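Trans-4-hydroxy-L-proline dehydratase (Clostridioides difficile 70-100-2010, PDB 6VXC) catalyses the radical-based dehydration of trans-4-hydroxy-L-proline to (S)-1-pyrroline-5-carboxylate, as a glycyl radical enzyme of anaerobic hydroxyproline degradation. Local coordinates at residues N362-G367 and G449-C454; S396-I401 and A425-E430. All coordinates share one frame; numbering follows the deposited sequence.

Contacts 1 and 2 are buried and lie side by side, their centres about 6 Å apart, and they share one sheet in which strands 362-366 and 396-401 run parallel as neighbours; T365 O and Q400 N are 2.8 Å apart across that junction. Contact 1 sets the edge strand 362-366 against the segment that leads into C454, by similarity the radical cysteine. Contact 2 pairs the next two strands and brings Y427 within about 6 Å, side chain to side chain, of C454; Y427 OH lies 2.5 Å from C454 O. Along the chain, contact 2 is nested inside the loop that contact 1 closes, and N362, N364, N398, Q400 and Y427 join the two through side-chain hydrogen bonds.

Contact 1 of 2, residues N362-G367 and G449-C454; sequences NINTGG and GGTSGC
N362 reaches across from its strand to the loop that carries C454, and N364 does the same two residues on, toward T451. In N362, CB lies 3.7 Å from S452 CA and close to the G453 backbone. CG stands anti to the backbone N (chi1 -171°), which carries the amide toward the loop. Its OD1 accepts from N398 ND2, while ND2 donates to G453 O at 2.8 Å, with the oxygen near the amide plane of N362 but the nitrogen 50° above the carbonyl plane of G453. ND2 also bonds Y427 OH, so both ends of the amide are engaged and its rotation is fixed. N364 OD1 receives T451 N in a nearly straight bond of 2.9 Å, a weak one from T451 OG1 at 3.5 Å, and a third from Q400 NE2. Two waters fill in between the backbones: one accepts from N362 N and G453 N, the other donates to N362 O and T451 O. The strands run roughly antiparallel, 156° between their directions, yet are joined by side chains and water. Asparagine amides thus satisfy buried peptide groups leading to C454, the by-similarity radical cysteine, and should hold that loop in place.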
ATOM      1  N   ASN A 362       0.889   6.523  -3.091  1.00 10.59           N
ATOM      2  CA  ASN A 362       2.326   6.643  -3.287  1.00 11.48           C
ATOM      3  C   ASN A 362       2.624   7.425  -4.571  1.00 11.41           C
ATOM      4  O   ASN A 362       2.291   6.975  -5.667  1.00 10.90           O
ATOM      5  CB  ASN A 362       2.923   5.235  -3.327  1.00 12.54           C
ATOM      6  CG  ASN A 362       4.433   5.227  -3.312  1.00 10.84           C
ATOM      7  OD1 ASN A 362       5.082   6.096  -3.877  1.00 13.05           O
ATOM      8  ND2 ASN A 362       5.002   4.187  -2.712  1.00 10.80           N
ATOM      9  N   ILE A 363       3.282   8.575  -4.433  1.00 11.01           N
ATOM     10  CA  ILE A 363       3.673   9.411  -5.564  1.00  9.35           C
ATOM     11  C   ILE A 363       5.171   9.234  -5.809  1.00 10.51           C
ATOM     12  O   ILE A 363       5.971   9.292  -4.870  1.00 12.19           O
ATOM     13  CB  ILE A 363       3.281  10.882  -5.314  1.00 11.39           C
ATOM     14  CG1 ILE A 363       1.747  10.984  -5.182  1.00 11.52           C
ATOM     15  CG2 ILE A 363       3.812  11.777  -6.432  1.00 11.23           C
ATOM     16  CD1 ILE A 363       1.185  12.363  -4.864  1.00 10.31           C
ATOM     17  N   ASN A 364       5.538   8.967  -7.074  1.00 11.58           N
ATOM     18  CA  ASN A 364       6.907   8.735  -7.530  1.00 10.01           C
ATOM     19  C   ASN A 364       7.381   9.985  -8.287  1.00 10.22           C
ATOM     20  O   ASN A 364       6.876  10.282  -9.374  1.00 13.05           O
ATOM     21  CB  ASN A 364       6.968   7.521  -8.458  1.00  9.14           C
ATOM     22  CG  ASN A 364       6.985   6.165  -7.736  1.00 10.68           C
ATOM     23  OD1 ASN A 364       7.396   5.183  -8.338  1.00 13.72           O
ATOM     24  ND2 ASN A 364       6.504   6.095  -6.489  1.00 10.64           N
ATOM     25  N   THR A 365       8.355  10.699  -7.739  1.00 10.66           N
ATOM     26  CA  THR A 365       8.891  11.915  -8.341  1.00 11.04           C
ATOM     27  C   THR A 365      10.335  11.681  -8.771  1.00 11.29           C
ATOM     28  O   THR A 365      11.114  11.041  -8.054  1.00 11.10           O
ATOM     29  CB  THR A 365       8.773  13.094  -7.346  1.00 11.31           C
ATOM     30  OG1 THR A 365       7.393  13.352  -7.078  1.00 10.10           O
ATOM     31  CG2 THR A 365       9.408  14.389  -7.874  1.00 10.86           C
ATOM     32  N   GLY A 366      10.693  12.194  -9.944  1.00 15.07           N
ATOM     33  CA  GLY A 366      12.034  11.986 -10.460  1.00 12.27           C
ATOM     34  C   GLY A 366      12.062  10.999 -11.614  1.00 12.17           C
ATOM     35  O   GLY A 366      11.422  11.225 -12.646  1.00 13.08           O
ATOM     36  N   GLY A 367      12.792   9.898 -11.443  1.00 11.37           N
ATOM     37  CA  GLY A 367      12.751   8.782 -12.357  1.00 11.05           C
ATOM     38  C   GLY A 367      13.144   9.167 -13.770  1.00 14.85           C
ATOM     39  O   GLY A 367      14.044   9.987 -14.003  1.00 14.15           O
ATOM     40  N   GLY A 449       6.397   2.915 -15.552  1.00 12.93           N
ATOM     41  CA  GLY A 449       6.105   2.260 -14.296  1.00 13.25           C
ATOM     42  C   GLY A 449       6.801   2.877 -13.085  1.00 10.89           C
ATOM     43  O   GLY A 449       7.519   3.871 -13.155  1.00 11.72           O
ATOM     44  N   GLY A 450       6.584   2.229 -11.954  1.00  9.82           N
ATOM     45  CA  GLY A 450       7.127   2.715 -10.708  1.00 10.32           C
ATOM     46  C   GLY A 450       6.686   1.817  -9.579  1.00 11.19           C
ATOM     47  O   GLY A 450       6.379   0.642  -9.792  1.00 10.33           O
ATOM     48  N   THR A 451       6.708   2.366  -8.370  1.00 10.28           N
ATOM     49  CA  THR A 451       6.256   1.655  -7.188  1.00 11.80           C
ATOM     50  C   THR A 451       5.034   2.360  -6.630  1.00 11.54           C
ATOM     51  O   THR A 451       4.902   3.579  -6.741  1.00 11.48           O
ATOM     52  CB  THR A 451       7.347   1.580  -6.102  1.00 10.62           C
ATOM     53  OG1 THR A 451       7.764   2.900  -5.731  1.00 13.79           O
ATOM     54  CG2 THR A 451       8.558   0.767  -6.586  1.00 10.81           C
ATOM     55  N   SER A 452       4.144   1.583  -6.027  1.00 11.53           N
ATOM     56  CA  SER A 452       2.993   2.124  -5.333  1.00 10.80           C
ATOM     57  C   SER A 452       2.873   1.419  -3.995  1.00 10.96           C
ATOM     58  O   SER A 452       3.677   0.545  -3.656  1.00 12.99           O
ATOM     59  CB  SER A 452       1.709   1.976  -6.160  1.00 13.15           C
ATOM     60  OG  SER A 452       1.350   0.613  -6.319  1.00 17.32           O
ATOM     61  N   GLY A 453       1.853   1.788  -3.246  1.00 14.08           N
ATOM     62  CA  GLY A 453       1.699   1.247  -1.906  1.00 12.61           C
ATOM     63  C   GLY A 453       2.949   1.545  -1.099  1.00 12.41           C
ATOM     64  O   GLY A 453       3.368   2.695  -0.977  1.00 13.77           O
ATOM     65  N   CYS A 454       3.592   0.499  -0.584  1.00 13.23           N
ATOM     66  CA  CYS A 454       4.840   0.660   0.158  1.00 10.67           C
ATOM     67  C   CYS A 454       6.067   0.634  -0.755  1.00 12.03           C
ATOM     68  O   CYS A 454       6.830   1.601  -0.795  1.00 14.63           O
ATOM     69  CB  CYS A 454       4.944  -0.422   1.236  1.00 11.58           C
ATOM     70  SG  CYS A 454       3.698  -0.270   2.542  1.00 18.54           S
TER
HETATM   71  O   HOH W   1      -0.168   3.922  -3.928  1.00 10.72           O
HETATM   72  O   HOH W   2       3.899   6.264  -7.811  1.00 13.10           O

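Contact 2 of 2, residues S396-I401 and A425-E430; sequences SSNVQI and AFYNTE
With chi1 near -57° in both N398 and Y427, each CG lies anti to its carbonyl carbon; N398 turns toward 425-430 and meets the edge of the Y427 ring. N398 CB touches Y427 CE2 at 3.5 Å, near the ring plane, and the amide stands almost perpendicular to the ring (88°). N398 OD1 accepts from A425 N at 2.8 Å, while ND2 donates to S396 OG and also reaches the asparagines of 362-367, so three bonds fix the amide. The Y427 hydroxyl bonds C454 O. On the face of Y427, the Q400 chain, extended beyond CG, brings OE1 to T429 OG1, the two side chains crossing at about a right angle; T429 OG1 donates to Q400 OE1 on a lone pair, at 2.8 Å. Q400 NE2 bonds G449 O.

On the other face, V399, I401 and F426 point the same way. V399 CG2 packs 3.5 Å from F426 CD2, and I401 CG1 lies at the ring edge; helix 407-418 covers V399 and F426, and helix 734-750 covers I401 and F426. Between the faces runs parallel pairing: V399 N to A425 O, Y427 N to V399 O at 3.0 Å, and I401 N to Y427 O at 2.8 Å. I401 O then takes T429 N at 3.0 Å, where the chain turns into helix 429-438. N428, at the N-cap, accepts weakly from E430 N, and its ND2 reaches G753 O. Strand 396-401, helix 407-418 and strand 426-428 form a beta-alpha-beta crossover, part of one of the two parallel half-barrels of the ten-stranded barrel of glycyl radical enzymes; its face with Q400 and Y427 is turned to the segment that carries C454.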
ATOM      1  N   SER A 396       1.915   9.723   0.265  1.00 10.82           N
ATOM      2  CA  SER A 396       3.234   9.156   0.503  1.00 11.39           C
ATOM      3  C   SER A 396       4.119   9.622  -0.651  1.00 11.72           C
ATOM      4  O   SER A 396       4.107   9.035  -1.739  1.00 11.16           O
ATOM      5  CB  SER A 396       3.123   7.634   0.612  1.00 13.36           C
ATOM      6  OG  SER A 396       4.360   7.015   0.858  1.00 17.74           O
ATOM      7  N   SER A 397       4.877  10.707  -0.416  1.00 11.15           N
ATOM      8  CA  SER A 397       5.611  11.411  -1.467  1.00 10.12           C
ATOM      9  C   SER A 397       7.056  10.914  -1.502  1.00  9.49           C
ATOM     10  O   SER A 397       7.841  11.190  -0.588  1.00 11.08           O
ATOM     11  CB  SER A 397       5.557  12.924  -1.244  1.00  8.89           C
ATOM     12  OG  SER A 397       6.299  13.601  -2.250  1.00 11.46           O
ATOM     13  N   ASN A 398       7.406  10.201  -2.563  1.00 11.38           N
ATOM     14  CA  ASN A 398       8.687   9.510  -2.662  1.00  9.31           C
ATOM     15  C   ASN A 398       9.390   9.892  -3.955  1.00  8.94           C
ATOM     16  O   ASN A 398       8.807  10.528  -4.838  1.00 12.29           O
ATOM     17  CB  ASN A 398       8.480   7.994  -2.590  1.00  7.59           C
ATOM     18  CG  ASN A 398       7.781   7.596  -1.336  1.00  8.28           C
ATOM     19  OD1 ASN A 398       8.257   7.882  -0.251  1.00 12.07           O
ATOM     20  ND2 ASN A 398       6.620   7.016  -1.466  1.00 11.38           N
ATOM     21  N   VAL A 399      10.635   9.434  -4.096  1.00 10.28           N
ATOM     22  CA  VAL A 399      11.450   9.752  -5.258  1.00 10.71           C
ATOM     23  C   VAL A 399      11.959   8.471  -5.909  1.00 10.64           C
ATOM     24  O   VAL A 399      12.236   7.477  -5.231  1.00 10.14           O
ATOM     25  CB  VAL A 399      12.619  10.693  -4.878  1.00  9.63           C
ATOM     26  CG1 VAL A 399      12.054  11.992  -4.304  1.00  8.38           C
ATOM     27  CG2 VAL A 399      13.608  10.033  -3.920  1.00  8.09           C
ATOM     28  N   GLN A 400      11.999   8.487  -7.238  1.00 13.29           N
ATOM     29  CA  GLN A 400      12.710   7.505  -8.040  1.00 10.79           C
ATOM     30  C   GLN A 400      14.074   8.078  -8.402  1.00 11.17           C
ATOM     31  O   GLN A 400      14.167   9.155  -9.000  1.00 12.03           O
ATOM     32  CB  GLN A 400      11.935   7.144  -9.307  1.00 10.12           C
ATOM     33  CG  GLN A 400      11.003   5.950  -9.183  1.00  7.13           C
ATOM     34  CD  GLN A 400      10.557   5.424 -10.542  1.00  9.55           C
ATOM     35  OE1 GLN A 400      11.381   5.182 -11.425  1.00 15.96           O
ATOM     36  NE2 GLN A 400       9.246   5.288 -10.731  1.00 11.63           N
ATOM     37  N   ILE A 401      15.117   7.343  -8.063  1.00 10.87           N
ATOM     38  CA  ILE A 401      16.485   7.738  -8.323  1.00 10.89           C
ATOM     39  C   ILE A 401      17.015   6.814  -9.404  1.00 11.15           C
ATOM     40  O   ILE A 401      17.007   5.594  -9.237  1.00 11.87           O
ATOM     41  CB  ILE A 401      17.338   7.661  -7.048  1.00 10.99           C
ATOM     42  CG1 ILE A 401      16.754   8.554  -5.941  1.00 10.36           C
ATOM     43  CG2 ILE A 401      18.791   7.973  -7.362  1.00 11.81           C
ATOM     44  CD1 ILE A 401      16.541  10.020  -6.318  1.00 10.39           C
ATOM     45  N   ALA A 425      10.898   8.104   0.738  1.00  9.40           N
ATOM     46  CA  ALA A 425      11.662   6.900   0.486  1.00  7.87           C
ATOM     47  C   ALA A 425      12.316   7.013  -0.891  1.00  9.85           C
ATOM     48  O   ALA A 425      11.898   7.808  -1.737  1.00 11.32           O
ATOM     49  CB  ALA A 425      10.772   5.662   0.547  1.00  8.81           C
ATOM     50  N   PHE A 426      13.319   6.176  -1.120  1.00 10.31           N
ATOM     51  CA  PHE A 426      14.092   6.171  -2.355  1.00 10.47           C
ATOM     52  C   PHE A 426      13.894   4.843  -3.075  1.00  8.76           C
ATOM     53  O   PHE A 426      14.043   3.784  -2.464  1.00 12.07           O
ATOM     54  CB  PHE A 426      15.586   6.403  -2.061  1.00  8.47           C
ATOM     55  CG  PHE A 426      15.873   7.685  -1.297  1.00  8.18           C
ATOM     56  CD1 PHE A 426      15.771   7.724   0.086  1.00  8.79           C
ATOM     57  CD2 PHE A 426      16.254   8.835  -1.965  1.00  6.34           C
ATOM     58  CE1 PHE A 426      16.033   8.899   0.792  1.00 11.17           C
ATOM     59  CE2 PHE A 426      16.517  10.002  -1.271  1.00 11.14           C
ATOM     60  CZ  PHE A 426      16.401  10.041   0.112  1.00 10.97           C
ATOM     61  N   TYR A 427      13.591   4.899  -4.373  1.00  9.88           N
ATOM     62  CA  TYR A 427      13.401   3.721  -5.212  1.00  9.01           C
ATOM     63  C   TYR A 427      14.364   3.757  -6.390  1.00  9.76           C
ATOM     64  O   TYR A 427      14.601   4.819  -6.970  1.00 11.47           O
ATOM     65  CB  TYR A 427      11.961   3.619  -5.756  1.00 10.08           C
ATOM     66  CG  TYR A 427      10.888   3.607  -4.697  1.00 10.53           C
ATOM     67  CD1 TYR A 427      10.650   2.461  -3.945  1.00  9.15           C
ATOM     68  CD2 TYR A 427      10.103   4.729  -4.468  1.00  9.58           C
ATOM     69  CE1 TYR A 427       9.682   2.440  -2.959  1.00 10.20           C
ATOM     70  CE2 TYR A 427       9.128   4.725  -3.492  1.00 13.44           C
ATOM     71  CZ  TYR A 427       8.919   3.573  -2.738  1.00 11.21           C
ATOM     72  OH  TYR A 427       7.945   3.572  -1.779  1.00 14.11           O
ATOM     73  N   ASN A 428      14.879   2.584  -6.761  1.00  8.70           N
ATOM     74  CA  ASN A 428      15.886   2.432  -7.814  1.00 10.36           C
ATOM     75  C   ASN A 428      15.191   2.273  -9.165  1.00 11.76           C
ATOM     76  O   ASN A 428      14.631   1.214  -9.467  1.00 10.79           O
ATOM     77  CB  ASN A 428      16.786   1.238  -7.509  1.00  8.44           C
ATOM     78  CG  ASN A 428      17.883   1.039  -8.543  1.00 10.08           C
ATOM     79  OD1 ASN A 428      17.882   1.672  -9.593  1.00 10.95           O
ATOM     80  ND2 ASN A 428      18.848   0.177  -8.225  1.00  9.06           N
ATOM     81  N   THR A 429      15.242   3.326  -9.983  1.00 10.88           N
ATOM     82  CA  THR A 429      14.577   3.300 -11.286  1.00  9.36           C
ATOM     83  C   THR A 429      15.062   2.141 -12.146  1.00 10.26           C
ATOM     84  O   THR A 429      14.256   1.474 -12.811  1.00 10.80           O
ATOM     85  CB  THR A 429      14.788   4.627 -12.016  1.00  8.91           C
ATOM     86  OG1 THR A 429      14.137   5.684 -11.302  1.00 10.69           O
ATOM     87  CG2 THR A 429      14.276   4.546 -13.452  1.00 12.05           C
ATOM     88  N   GLU A 430      16.369   1.886 -12.161  1.00 10.08           N
ATOM     89  CA  GLU A 430      16.867   0.799 -13.002  1.00 12.45           C
ATOM     90  C   GLU A 430      16.385  -0.555 -12.502  1.00 11.59           C
ATOM     91  O   GLU A 430      16.128  -1.445 -13.312  1.00 12.07           O
ATOM     92  CB  GLU A 430      18.395   0.822 -13.108  1.00 11.36           C
ATOM     93  CG  GLU A 430      18.866   1.796 -14.196  1.00 15.08           C
ATOM     94  CD  GLU A 430      18.673   3.243 -13.774  1.00 13.89           C
ATOM     95  OE1 GLU A 430      19.248   3.600 -12.738  1.00 13.04           O
ATOM     96  OE2 GLU A 430      17.923   3.996 -14.443  1.00 14.90           O
TER
HETATM   97  O   HOH W   3      19.662   4.455  -9.235  1.00 11.67           O